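Local coordinates for uncharacterized protein (Bacteroides eggerthii, PDB 4GDZ), which is of unknown function and belongs to the DUF4251 family, with a strongly curved antiparallel beta sheet and a bound magnesium ion, at residues Gly78-Ala83 / Val97-Thr102. Residues are numbered along the deposited sequence; the frame is centred on the assembly and turned at random.
Sequences GTVQVA and VTVDGT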
ATOM      1  N   GLY A  78      26.861   1.959  12.025  1.00 50.92           N
ATOM      2  CA  GLY A  78      25.587   2.467  11.600  1.00 53.60           C
ATOM      3  C   GLY A  78      24.817   3.060  12.742  1.00 50.29           C
ATOM      4  O   GLY A  78      25.110   2.806  13.923  1.00 47.40           O
ATOM      5  N   THR A  79      23.814   3.848  12.364  1.00 46.74           N
ATOM      6  CA  THR A  79      22.912   4.521  13.271  1.00 47.48           C
ATOM      7  C   THR A  79      21.518   4.537  12.646  1.00 47.69           C
ATOM      8  O   THR A  79      21.338   4.908  11.480  1.00 49.14           O
ATOM      9  CB  THR A  79      23.338   5.999  13.500  1.00 50.29           C
ATOM     10  OG1 THR A  79      24.682   6.038  13.966  1.00 53.65           O
ATOM     11  CG2 THR A  79      22.445   6.687  14.550  1.00 48.97           C
ATOM     12  N   VAL A  80      20.551   4.135  13.429  1.00 44.18           N
ATOM     13  CA  VAL A  80      19.152   4.328  13.077  1.00 40.97           C
ATOM     14  C   VAL A  80      18.519   5.199  14.140  1.00 43.01           C
ATOM     15  O   VAL A  80      18.660   4.967  15.346  1.00 44.39           O
ATOM     16  CB  VAL A  80      18.375   3.017  12.858  1.00 46.64           C
ATOM     17  CG1 VAL A  80      18.524   2.058  14.018  1.00 46.93           C
ATOM     18  CG2 VAL A  80      16.876   3.318  12.606  1.00 45.36           C
ATOM     19  N   GLN A  81      17.835   6.236  13.677  1.00 41.90           N
ATOM     20  CA  GLN A  81      17.046   7.068  14.551  1.00 43.30           C
ATOM     21  C   GLN A  81      15.660   7.239  13.915  1.00 45.89           C
ATOM     22  O   GLN A  81      15.564   7.635  12.768  1.00 47.76           O
ATOM     23  CB  GLN A  81      17.697   8.432  14.766  1.00 43.25           C
ATOM     24  CG  GLN A  81      16.905   9.327  15.744  1.00 47.33           C
ATOM     25  CD  GLN A  81      17.721  10.486  16.264  1.00 51.65           C
ATOM     26  OE1 GLN A  81      17.969  11.450  15.542  1.00 52.89           O
ATOM     27  NE2 GLN A  81      18.160  10.392  17.526  1.00 46.34           N
ATOM     28  N   VAL A  82      14.616   6.952  14.684  1.00 45.70           N
ATOM     29  CA  VAL A  82      13.215   7.141  14.269  1.00 45.11           C
ATOM     30  C   VAL A  82      12.511   7.836  15.422  1.00 44.79           C
ATOM     31  O   VAL A  82      12.695   7.461  16.571  1.00 46.07           O
ATOM     32  CB  VAL A  82      12.514   5.794  13.944  1.00 48.54           C
ATOM     33  CG1 VAL A  82      11.010   6.014  13.643  1.00 48.73           C
ATOM     34  CG2 VAL A  82      13.215   5.098  12.771  1.00 47.72           C
ATOM     35  N   ALA A  83      11.722   8.862  15.112  1.00 42.32           N
ATOM     36  CA  ALA A  83      10.948   9.583  16.108  1.00 46.06           C
ATOM     37  C   ALA A  83       9.860  10.357  15.395  1.00 47.74           C
ATOM     38  O   ALA A  83      10.139  11.334  14.687  1.00 46.57           O
ATOM     39  CB  ALA A  83      11.795  10.531  16.973  1.00 43.98           C
ATOM     40  N   VAL A  97      12.757   4.893  17.936  1.00 44.00           N
ATOM     41  CA  VAL A  97      13.885   4.140  18.491  1.00 43.42           C
ATOM     42  C   VAL A  97      15.177   4.854  18.055  1.00 46.71           C
ATOM     43  O   VAL A  97      15.228   5.481  16.988  1.00 46.56           O
ATOM     44  CB  VAL A  97      13.884   2.666  18.023  1.00 48.36           C
ATOM     45  CG1 VAL A  97      14.309   2.550  16.565  1.00 47.13           C
ATOM     46  CG2 VAL A  97      14.779   1.788  18.917  1.00 47.66           C
ATOM     47  N   THR A  98      16.223   4.751  18.865  1.00 43.64           N
ATOM     48  CA  THR A  98      17.581   5.118  18.428  1.00 43.69           C
ATOM     49  C   THR A  98      18.554   3.982  18.743  1.00 46.18           C
ATOM     50  O   THR A  98      18.639   3.518  19.866  1.00 43.71           O
ATOM     51  CB  THR A  98      18.068   6.437  19.085  1.00 45.18           C
ATOM     52  OG1 THR A  98      17.166   7.488  18.737  1.00 46.01           O
ATOM     53  CG2 THR A  98      19.506   6.839  18.632  1.00 44.17           C
ATOM     54  N   VAL A  99      19.271   3.513  17.732  1.00 41.35           N
ATOM     55  CA  VAL A  99      20.321   2.503  17.944  1.00 43.72           C
ATOM     56  C   VAL A  99      21.554   2.978  17.200  1.00 44.36           C
ATOM     57  O   VAL A  99      21.527   3.209  15.978  1.00 45.21           O
ATOM     58  CB  VAL A  99      19.908   1.112  17.396  1.00 46.36           C
ATOM     59  CG1 VAL A  99      20.955   0.054  17.809  1.00 47.59           C
ATOM     60  CG2 VAL A  99      18.509   0.735  17.891  1.00 47.55           C
ATOM     61  N   ASP A 100      22.648   3.086  17.925  1.00 43.97           N
ATOM     62  CA  ASP A 100      23.926   3.511  17.353  1.00 46.83           C
ATOM     63  C   ASP A 100      24.940   2.432  17.657  1.00 51.74           C
ATOM     64  O   ASP A 100      25.146   2.106  18.824  1.00 46.12           O
ATOM     65  CB  ASP A 100      24.321   4.844  18.012  1.00 50.60           C
ATOM     66  CG  ASP A 100      25.613   5.441  17.445  1.00 60.83           C
ATOM     67  OD1 ASP A 100      25.958   5.096  16.308  1.00 63.26           O
ATOM     68  OD2 ASP A 100      26.250   6.276  18.126  1.00 67.68           O
ATOM     69  N   GLY A 101      25.576   1.868  16.634  1.00 47.21           N
ATOM     70  CA  GLY A 101      26.564   0.827  16.855  1.00 51.90           C
ATOM     71  C   GLY A 101      27.151   0.231  15.588  1.00 47.94           C
ATOM     72  O   GLY A 101      27.561   0.944  14.687  1.00 51.62           O
ATOM     73  N   THR A 102      27.223  -1.088  15.549  1.00 49.75           N
ATOM     74  CA  THR A 102      27.918  -1.783  14.483  1.00 51.82           C
ATOM     75  C   THR A 102      26.904  -2.454  13.566  1.00 52.98           C
ATOM     76  O   THR A 102      25.809  -2.811  13.995  1.00 52.30           O
ATOM     77  CB  THR A 102      28.884  -2.835  15.034  1.00 58.12           C
ATOM     78  OG1 THR A 102      28.133  -3.686  15.887  1.00 57.69           O
ATOM     79  CG2 THR A 102      30.072  -2.167  15.807  1.00 58.81           C
TER
HETATM   80  O   HOH W   1      14.458   7.958  18.849  0.50 44.06           O
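T79 and D100 meet on one face of two antiparallel strands: the T79 hydroxyl OG1 gives a hydrogen bond of 2.8 Å to D100 OD1, approaching from above the carboxylate plane. With T79 OG1 anti to its carbonyl carbon (chi1 -56°), the hydroxyl turns to D100 and CG2 lies near V99 O. On the same face, Q81 and T98 run side by side; Q81 NE2 donates to T98 OG1 over 3.3 Å, the hydroxyl lying in the amide plane. A water accepts or donates at T98 OG1 and donates to V82 O, tying this hydroxyl to the backbone. Shortening Q81 to an alanine removes both NE2 and the CG that lies beside T98 OG1, and is likely to cost that hydroxyl its in-plane amide donor and uncover this side of T98. The backbone ladder belongs to the beta hairpin of strands 77-85 and 94-100, at one end of the chain's antiparallel sheet; at G101 the chain turns a corner into strand 102-110. V80 and V99 form a hydrogen-bonded pair, each N reaching the other's O at 2.9 Å, flanked by the pairs G78-G101 and V82-V97. The G101 N bond to G78 O is nearly straight (176°), whereas V97 N to V82 O is more bent (144°). Between these pairs, CA-H...O contacts run from T79 CA to V99 O, from Q81 CA to V97 O and from T98 CA to V80 O. Apolar packing occupies the other face, where V80 CG1 rests 3.8 Å from V99 CB. I122 touches both valines, and V97 and V99 both pack on I127.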